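Local coordinates for shikimate kinase (PDB 2PT5), which probably phosphorylates the 3-hydroxyl group of shikimate with ATP and magnesium, the fifth step of the seven-step route to chorismate, at residues Lys57-Lys69 with Gly79-Arg93. Numbering follows the deposited sequence.
Sequences KLEFEVLKDLSEK and GLGANEEALNFMKSR
L63 fits as a knob into the hole formed by L80, A86, F89 and M90, its CD2 3.8 Å from CE of selenomethionine M90, whose side chain crosses it nearly at right angles. Beside it the F60 ring, with CG anti to the backbone N (chi1 -165°), lies over A86, whose CB makes a CH-pi contact 4.0 Å from the ring centroid. The edge of F60 points at the face of F89 in an offset T-shaped pair, centroids 5.9 Å apart and planes at 87°. Replacing F60 by an alanine is likely to open a gap over A86 and leave the F89 face without this ring edge. K64 packs its CG over one face of F89, 3.7 Å from F89 CZ, while its bent end brings NZ over the face of F60 turned from A86. R93 CG covers the other face of F89.

The axes of 57-66, the later part of helix 52-66, and of helix 84-91 run parallel, 11.1 Å apart at closest approach. They belong to successive beta-alpha-beta connections, one leading into strand 72-75 and the next on to strand 95-100, in the parallel sheet of the P-loop kinase fold; L63 and M90 rest on Y4 of strand 2-6. S67 OG donates a hydrogen bond to L63 O from above the carbonyl plane. N83 OD1 N-caps helix 84-91 through an almost straight bond from A86 N (173°). Toward the predicted shikimate site E59 slides past L80, its CG 3.8 Å from L80 CD1. At the exposed end E85 OE1 lies in the F60 ring plane, 3.2 Å from F60 CE2.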
ATOM      1  N   LYS A  57     -12.793  -3.495  -7.783  1.00 57.49           N
ATOM      2  CA  LYS A  57     -12.700  -2.886  -9.101  1.00 56.36           C
ATOM      3  C   LYS A  57     -12.623  -1.374  -8.948  1.00 52.60           C
ATOM      4  O   LYS A  57     -11.976  -0.693  -9.737  1.00 53.98           O
ATOM      5  CB  LYS A  57     -13.909  -3.282  -9.962  1.00 59.41           C
ATOM      6  CG  LYS A  57     -13.790  -2.874 -11.430  1.00 64.82           C
ATOM      7  CD  LYS A  57     -14.838  -3.565 -12.308  1.00 68.79           C
ATOM      8  CE  LYS A  57     -14.495  -5.028 -12.577  1.00 68.72           C
ATOM      9  NZ  LYS A  57     -13.303  -5.184 -13.459  1.00 70.83           N
ATOM     10  N   LEU A  58     -13.268  -0.858  -7.910  1.00 51.26           N
ATOM     11  CA  LEU A  58     -13.276   0.573  -7.642  1.00 48.19           C
ATOM     12  C   LEU A  58     -11.874   1.089  -7.292  1.00 49.22           C
ATOM     13  O   LEU A  58     -11.416   2.100  -7.841  1.00 46.19           O
ATOM     14  CB  LEU A  58     -14.227   0.879  -6.482  1.00 54.54           C
ATOM     15  CG  LEU A  58     -14.923   2.243  -6.434  1.00 58.34           C
ATOM     16  CD1 LEU A  58     -15.466   2.457  -5.031  1.00 59.73           C
ATOM     17  CD2 LEU A  58     -13.962   3.363  -6.800  1.00 61.46           C
ATOM     18  N   GLU A  59     -11.191   0.402  -6.379  1.00 47.13           N
ATOM     19  CA  GLU A  59      -9.867   0.846  -5.972  1.00 47.97           C
ATOM     20  C   GLU A  59      -8.883   0.781  -7.141  1.00 47.48           C
ATOM     21  O   GLU A  59      -7.951   1.584  -7.224  1.00 39.98           O
ATOM     22  CB  GLU A  59      -9.362   0.032  -4.768  1.00 47.89           C
ATOM     23  CG  GLU A  59      -9.060  -1.430  -5.037  1.00 54.91           C
ATOM     24  CD  GLU A  59      -8.699  -2.194  -3.766  1.00 61.13           C
ATOM     25  OE1 GLU A  59      -8.345  -3.389  -3.875  1.00 63.11           O
ATOM     26  OE2 GLU A  59      -8.772  -1.605  -2.661  1.00 55.17           O
ATOM     27  N   PHE A  60      -9.090  -0.157  -8.059  1.00 47.23           N
ATOM     28  CA  PHE A  60      -8.189  -0.231  -9.198  1.00 47.43           C
ATOM     29  C   PHE A  60      -8.480   0.968 -10.106  1.00 47.88           C
ATOM     30  O   PHE A  60      -7.563   1.586 -10.650  1.00 46.17           O
ATOM     31  CB  PHE A  60      -8.372  -1.542  -9.961  1.00 47.90           C
ATOM     32  CG  PHE A  60      -7.257  -1.837 -10.924  1.00 45.66           C
ATOM     33  CD1 PHE A  60      -6.137  -1.011 -10.994  1.00 44.71           C
ATOM     34  CD2 PHE A  60      -7.325  -2.939 -11.765  1.00 50.05           C
ATOM     35  CE1 PHE A  60      -5.108  -1.271 -11.885  1.00 37.52           C
ATOM     36  CE2 PHE A  60      -6.295  -3.210 -12.661  1.00 48.05           C
ATOM     37  CZ  PHE A  60      -5.186  -2.371 -12.720  1.00 46.59           C
ATOM     38  N   GLU A  61      -9.758   1.305 -10.253  1.00 48.58           N
ATOM     39  CA  GLU A  61     -10.153   2.449 -11.068  1.00 50.05           C
ATOM     40  C   GLU A  61      -9.529   3.705 -10.479  1.00 47.01           C
ATOM     41  O   GLU A  61      -8.962   4.535 -11.199  1.00 43.85           O
ATOM     42  CB  GLU A  61     -11.676   2.617 -11.072  1.00 59.77           C
ATOM     43  CG  GLU A  61     -12.135   3.967 -11.633  1.00 74.07           C
ATOM     44  CD  GLU A  61     -13.619   4.243 -11.421  1.00 81.90           C
ATOM     45  OE1 GLU A  61     -14.053   5.379 -11.711  1.00 83.86           O
ATOM     46  OE2 GLU A  61     -14.348   3.331 -10.971  1.00 86.81           O
ATOM     47  N   VAL A  62      -9.643   3.838  -9.162  1.00 41.28           N
ATOM     48  CA  VAL A  62      -9.101   4.991  -8.464  1.00 39.49           C
ATOM     49  C   VAL A  62      -7.590   5.065  -8.649  1.00 39.02           C
ATOM     50  O   VAL A  62      -7.025   6.153  -8.780  1.00 35.06           O
ATOM     51  CB  VAL A  62      -9.438   4.932  -6.956  1.00 38.06           C
ATOM     52  CG1 VAL A  62      -8.783   6.081  -6.230  1.00 29.79           C
ATOM     53  CG2 VAL A  62     -10.952   4.981  -6.763  1.00 43.20           C
ATOM     54  N   LEU A  63      -6.942   3.903  -8.661  1.00 36.39           N
ATOM     55  CA  LEU A  63      -5.502   3.851  -8.831  1.00 37.40           C
ATOM     56  C   LEU A  63      -5.132   4.449 -10.176  1.00 40.10           C
ATOM     57  O   LEU A  63      -4.243   5.302 -10.261  1.00 39.33           O
ATOM     58  CB  LEU A  63      -5.002   2.408  -8.764  1.00 34.49           C
ATOM     59  CG  LEU A  63      -3.516   2.216  -9.060  1.00 36.42           C
ATOM     60  CD1 LEU A  63      -2.686   2.953  -8.009  1.00 37.38           C
ATOM     61  CD2 LEU A  63      -3.182   0.714  -9.064  1.00 41.59           C
ATOM     62  N   LYS A  64      -5.814   3.998 -11.227  1.00 39.83           N
ATOM     63  CA  LYS A  64      -5.548   4.498 -12.569  1.00 42.76           C
ATOM     64  C   LYS A  64      -5.782   6.006 -12.675  1.00 38.74           C
ATOM     65  O   LYS A  64      -4.938   6.728 -13.201  1.00 39.97           O
ATOM     66  CB  LYS A  64      -6.414   3.775 -13.604  1.00 43.97           C
ATOM     67  CG  LYS A  64      -6.178   2.280 -13.709  1.00 45.09           C
ATOM     68  CD  LYS A  64      -6.471   1.812 -15.130  1.00 51.52           C
ATOM     69  CE  LYS A  64      -6.915   0.357 -15.181  1.00 56.82           C
ATOM     70  NZ  LYS A  64      -8.248   0.173 -14.538  1.00 59.26           N
ATOM     71  N   ASP A  65      -6.917   6.478 -12.170  1.00 37.83           N
ATOM     72  CA  ASP A  65      -7.233   7.908 -12.211  1.00 38.96           C
ATOM     73  C   ASP A  65      -6.140   8.745 -11.527  1.00 39.08           C
ATOM     74  O   ASP A  65      -5.711   9.784 -12.042  1.00 37.88           O
ATOM     75  CB  ASP A  65      -8.589   8.168 -11.543  1.00 46.55           C
ATOM     76  CG  ASP A  65      -9.754   7.579 -12.330  1.00 52.74           C
ATOM     77  OD1 ASP A  65     -10.918   7.790 -11.923  1.00 54.42           O
ATOM     78  OD2 ASP A  65      -9.507   6.907 -13.357  1.00 54.89           O
ATOM     79  N   LEU A  66      -5.697   8.290 -10.360  1.00 37.88           N
ATOM     80  CA  LEU A  66      -4.638   8.969  -9.611  1.00 37.86           C
ATOM     81  C   LEU A  66      -3.329   8.960 -10.413  1.00 36.94           C
ATOM     82  O   LEU A  66      -2.527   9.901 -10.339  1.00 36.92           O
ATOM     83  CB  LEU A  66      -4.424   8.261  -8.262  1.00 28.83           C
ATOM     84  CG  LEU A  66      -5.202   8.703  -7.009  1.00 35.90           C
ATOM     85  CD1 LEU A  66      -6.655   8.997  -7.314  1.00 35.74           C
ATOM     86  CD2 LEU A  66      -5.090   7.607  -5.954  1.00 31.61           C
ATOM     87  N   SER A  67      -3.125   7.890 -11.176  1.00 39.50           N
ATOM     88  CA  SER A  67      -1.924   7.718 -11.988  1.00 41.74           C
ATOM     89  C   SER A  67      -1.882   8.590 -13.240  1.00 42.90           C
ATOM     90  O   SER A  67      -0.945   8.489 -14.033  1.00 40.24           O
ATOM     91  CB  SER A  67      -1.770   6.253 -12.390  1.00 41.39           C
ATOM     92  OG  SER A  67      -1.636   5.435 -11.243  1.00 44.96           O
ATOM     93  N   GLU A  68      -2.897   9.424 -13.438  1.00 43.28           N
ATOM     94  CA  GLU A  68      -2.885  10.317 -14.589  1.00 48.42           C
ATOM     95  C   GLU A  68      -1.855  11.396 -14.278  1.00 47.38           C
ATOM     96  O   GLU A  68      -1.211  11.936 -15.180  1.00 47.25           O
ATOM     97  CB  GLU A  68      -4.266  10.932 -14.829  1.00 48.90           C
ATOM     98  CG  GLU A  68      -5.241   9.961 -15.488  1.00 57.51           C
ATOM     99  CD  GLU A  68      -4.763   9.493 -16.857  1.00 61.48           C
ATOM    100  OE1 GLU A  68      -4.803  10.302 -17.806  1.00 65.40           O
ATOM    101  OE2 GLU A  68      -4.340   8.321 -16.985  1.00 60.97           O
ATOM    102  N   LYS A  69      -1.686  11.683 -12.989  1.00 43.86           N
ATOM    103  CA  LYS A  69      -0.710  12.671 -12.543  1.00 44.12           C
ATOM    104  C   LYS A  69       0.668  12.090 -12.832  1.00 43.93           C
ATOM    105  O   LYS A  69       0.896  10.903 -12.616  1.00 41.21           O
ATOM    106  CB  LYS A  69      -0.842  12.920 -11.037  1.00 45.20           C
ATOM    107  CG  LYS A  69      -2.239  13.321 -10.573  1.00 43.07           C
ATOM    108  CD  LYS A  69      -2.339  13.268  -9.050  1.00 43.35           C
ATOM    109  CE  LYS A  69      -3.785  13.342  -8.569  1.00 41.50           C
ATOM    110  NZ  LYS A  69      -4.388  14.680  -8.835  1.00 45.92           N
ATOM    111  N   GLY A  79      -4.858  -5.319  -0.203  1.00 37.00           N
ATOM    112  CA  GLY A  79      -5.221  -6.165  -1.324  1.00 40.28           C
ATOM    113  C   GLY A  79      -4.769  -5.651  -2.672  1.00 41.58           C
ATOM    114  O   GLY A  79      -4.274  -6.418  -3.508  1.00 40.55           O
ATOM    115  N   LEU A  80      -4.930  -4.352  -2.894  1.00 41.58           N
ATOM    116  CA  LEU A  80      -4.532  -3.756  -4.169  1.00 37.97           C
ATOM    117  C   LEU A  80      -3.056  -4.020  -4.464  1.00 35.49           C
ATOM    118  O   LEU A  80      -2.697  -4.383  -5.581  1.00 37.06           O
ATOM    119  CB  LEU A  80      -4.801  -2.246  -4.160  1.00 33.15           C
ATOM    120  CG  LEU A  80      -4.697  -1.563  -5.526  1.00 31.01           C
ATOM    121  CD1 LEU A  80      -5.687  -2.202  -6.487  1.00 31.52           C
ATOM    122  CD2 LEU A  80      -4.976  -0.068  -5.373  1.00 35.16           C
ATOM    123  N   GLY A  81      -2.201  -3.839  -3.462  1.00 33.72           N
ATOM    124  CA  GLY A  81      -0.782  -4.074  -3.669  1.00 33.76           C
ATOM    125  C   GLY A  81      -0.467  -5.539  -3.925  1.00 33.82           C
ATOM    126  O   GLY A  81       0.586  -5.878  -4.458  1.00 28.28           O
ATOM    127  N   ALA A  82      -1.383  -6.418  -3.534  1.00 37.69           N
ATOM    128  CA  ALA A  82      -1.193  -7.850  -3.729  1.00 39.47           C
ATOM    129  C   ALA A  82      -1.873  -8.293  -5.028  1.00 42.34           C
ATOM    130  O   ALA A  82      -1.880  -9.479  -5.362  1.00 42.25           O
ATOM    131  CB  ALA A  82      -1.768  -8.625  -2.530  1.00 33.55           C
ATOM    132  N   ASN A  83      -2.443  -7.325  -5.746  1.00 42.63           N
ATOM    133  CA  ASN A  83      -3.129  -7.575  -7.021  1.00 42.53           C
ATOM    134  C   ASN A  83      -2.098  -7.438  -8.148  1.00 43.71           C
ATOM    135  O   ASN A  83      -1.720  -6.329  -8.524  1.00 42.45           O
ATOM    136  CB  ASN A  83      -4.253  -6.547  -7.205  1.00 39.02           C
ATOM    137  CG  ASN A  83      -5.080  -6.784  -8.459  1.00 42.03           C
ATOM    138  OD1 ASN A  83      -4.544  -7.007  -9.539  1.00 41.92           O
ATOM    139  ND2 ASN A  83      -6.400  -6.718  -8.317  1.00 42.96           N
ATOM    140  N   GLU A  84      -1.645  -8.565  -8.687  1.00 46.08           N
ATOM    141  CA  GLU A  84      -0.638  -8.546  -9.738  1.00 45.04           C
ATOM    142  C   GLU A  84      -0.984  -7.705 -10.962  1.00 46.93           C
ATOM    143  O   GLU A  84      -0.107  -7.078 -11.558  1.00 44.79           O
ATOM    144  CB  GLU A  84      -0.285  -9.979 -10.140  1.00 49.34           C
ATOM    145  CG  GLU A  84       0.529 -10.689  -9.062  1.00 52.73           C
ATOM    146  CD  GLU A  84       1.113 -12.001  -9.530  1.00 50.94           C
ATOM    147  OE1 GLU A  84       0.440 -13.043  -9.376  1.00 40.09           O
ATOM    148  OE2 GLU A  84       2.247 -11.979 -10.058  1.00 52.67           O
ATOM    149  N   GLU A  85      -2.252  -7.667 -11.343  1.00 43.35           N
ATOM    150  CA  GLU A  85      -2.617  -6.849 -12.487  1.00 47.82           C
ATOM    151  C   GLU A  85      -2.314  -5.395 -12.119  1.00 45.89           C
ATOM    152  O   GLU A  85      -1.599  -4.690 -12.835  1.00 43.27           O
ATOM    153  CB  GLU A  85      -4.102  -7.006 -12.810  1.00 52.47           C
ATOM    154  CG  GLU A  85      -4.484  -6.499 -14.192  1.00 61.83           C
ATOM    155  CD  GLU A  85      -5.927  -6.809 -14.546  1.00 68.94           C
ATOM    156  OE1 GLU A  85      -6.824  -6.024 -14.168  1.00 69.69           O
ATOM    157  OE2 GLU A  85      -6.164  -7.850 -15.196  1.00 74.16           O
ATOM    158  N   ALA A  86      -2.862  -4.955 -10.990  1.00 41.21           N
ATOM    159  CA  ALA A  86      -2.650  -3.596 -10.516  1.00 41.13           C
ATOM    160  C   ALA A  86      -1.163  -3.332 -10.318  1.00 39.04           C
ATOM    161  O   ALA A  86      -0.686  -2.222 -10.560  1.00 41.37           O
ATOM    162  CB  ALA A  86      -3.402  -3.372  -9.207  1.00 44.94           C
ATOM    163  N   LEU A  87      -0.426  -4.349  -9.886  1.00 37.65           N
ATOM    164  CA  LEU A  87       1.004  -4.184  -9.665  1.00 39.00           C
ATOM    165  C   LEU A  87       1.729  -3.988 -10.994  1.00 41.77           C
ATOM    166  O   LEU A  87       2.627  -3.149 -11.099  1.00 36.45           O
ATOM    167  CB  LEU A  87       1.572  -5.392  -8.908  1.00 36.69           C
ATOM    168  CG  LEU A  87       3.027  -5.333  -8.416  1.00 38.96           C
ATOM    169  CD1 LEU A  87       3.284  -4.070  -7.589  1.00 36.55           C
ATOM    170  CD2 LEU A  87       3.311  -6.569  -7.584  1.00 40.54           C
ATOM    171  N   ASN A  88       1.340  -4.753 -12.014  1.00 42.22           N
ATOM    172  CA  ASN A  88       1.974  -4.615 -13.322  1.00 41.32           C
ATOM    173  C   ASN A  88       1.617  -3.267 -13.928  1.00 39.80           C
ATOM    174  O   ASN A  88       2.428  -2.657 -14.624  1.00 40.74           O
ATOM    175  CB  ASN A  88       1.558  -5.753 -14.250  1.00 46.86           C
ATOM    176  CG  ASN A  88       2.327  -7.024 -13.971  1.00 52.33           C
ATOM    177  OD1 ASN A  88       3.559  -7.011 -13.911  1.00 56.92           O
ATOM    178  ND2 ASN A  88       1.612  -8.130 -13.800  1.00 52.38           N
ATOM    179  N   PHE A  89       0.404  -2.795 -13.655  1.00 39.99           N
ATOM    180  CA  PHE A  89      -0.008  -1.484 -14.142  1.00 37.25           C
ATOM    181  C   PHE A  89       0.927  -0.454 -13.496  1.00 37.85           C
ATOM    182  O   PHE A  89       1.472   0.418 -14.169  1.00 40.13           O
ATOM    183  CB  PHE A  89      -1.451  -1.182 -13.732  1.00 40.11           C
ATOM    184  CG  PHE A  89      -1.885   0.232 -14.031  1.00 44.97           C
ATOM    185  CD1 PHE A  89      -2.456   0.559 -15.258  1.00 45.02           C
ATOM    186  CD2 PHE A  89      -1.709   1.240 -13.088  1.00 43.90           C
ATOM    187  CE1 PHE A  89      -2.850   1.868 -15.540  1.00 47.10           C
ATOM    188  CE2 PHE A  89      -2.100   2.557 -13.360  1.00 49.03           C
ATOM    189  CZ  PHE A  89      -2.671   2.869 -14.589  1.00 45.64           C
HETATM  190  N   MSE A  90       1.125  -0.570 -12.186  1.00 37.60           N
HETATM  191  CA  MSE A  90       1.980   0.365 -11.461  1.00 35.83           C
HETATM  192  C   MSE A  90       3.391   0.469 -12.030  1.00 39.60           C
HETATM  193  O   MSE A  90       3.923   1.566 -12.165  1.00 39.58           O
HETATM  194  CB  MSE A  90       2.042  -0.015  -9.981  1.00 35.90           C
HETATM  195  CG  MSE A  90       0.791   0.379  -9.194  1.00 37.06           C
HETATM  196 SE   MSE A  90       0.902  -0.201  -7.357  1.00 48.09          SE
HETATM  197  CE  MSE A  90      -0.626  -1.413  -7.301  1.00 32.34           C
ATOM    198  N   LYS A  91       3.990  -0.673 -12.362  1.00 40.82           N
ATOM    199  CA  LYS A  91       5.333  -0.698 -12.921  1.00 42.20           C
ATOM    200  C   LYS A  91       5.413   0.004 -14.278  1.00 44.43           C
ATOM    201  O   LYS A  91       6.460   0.550 -14.640  1.00 45.83           O
ATOM    202  CB  LYS A  91       5.822  -2.140 -13.050  1.00 42.19           C
ATOM    203  CG  LYS A  91       5.942  -2.867 -11.720  1.00 39.83           C
ATOM    204  CD  LYS A  91       6.590  -4.229 -11.882  1.00 43.81           C
ATOM    205  CE  LYS A  91       6.859  -4.877 -10.532  1.00 36.12           C
ATOM    206  NZ  LYS A  91       7.620  -6.139 -10.683  1.00 42.49           N
ATOM    207  N   SER A  92       4.315  -0.001 -15.024  1.00 41.71           N
ATOM    208  CA  SER A  92       4.303   0.647 -16.331  1.00 49.88           C
ATOM    209  C   SER A  92       4.125   2.156 -16.214  1.00 49.74           C
ATOM    210  O   SER A  92       4.144   2.865 -17.218  1.00 52.31           O
ATOM    211  CB  SER A  92       3.183   0.080 -17.207  1.00 48.35           C
ATOM    212  OG  SER A  92       1.902   0.415 -16.698  1.00 51.62           O
ATOM    213  N   ARG A  93       3.947   2.639 -14.988  1.00 47.75           N
ATOM    214  CA  ARG A  93       3.764   4.063 -14.753  1.00 43.54           C
ATOM    215  C   ARG A  93       4.886   4.643 -13.890  1.00 43.57           C
ATOM    216  O   ARG A  93       5.208   5.826 -13.998  1.00 42.88           O
ATOM    217  CB  ARG A  93       2.400   4.314 -14.096  1.00 48.38           C
ATOM    218  CG  ARG A  93       1.217   3.895 -14.961  1.00 51.49           C
ATOM    219  CD  ARG A  93       1.202   4.697 -16.258  1.00 59.05           C
ATOM    220  NE  ARG A  93       0.561   3.981 -17.360  1.00 60.68           N
ATOM    221  CZ  ARG A  93      -0.691   4.173 -17.761  1.00 56.32           C
ATOM    222  NH1 ARG A  93      -1.172   3.470 -18.771  1.00 57.92           N
ATOM    223  NH2 ARG A  93      -1.459   5.076 -17.165  1.00 57.89           N
TER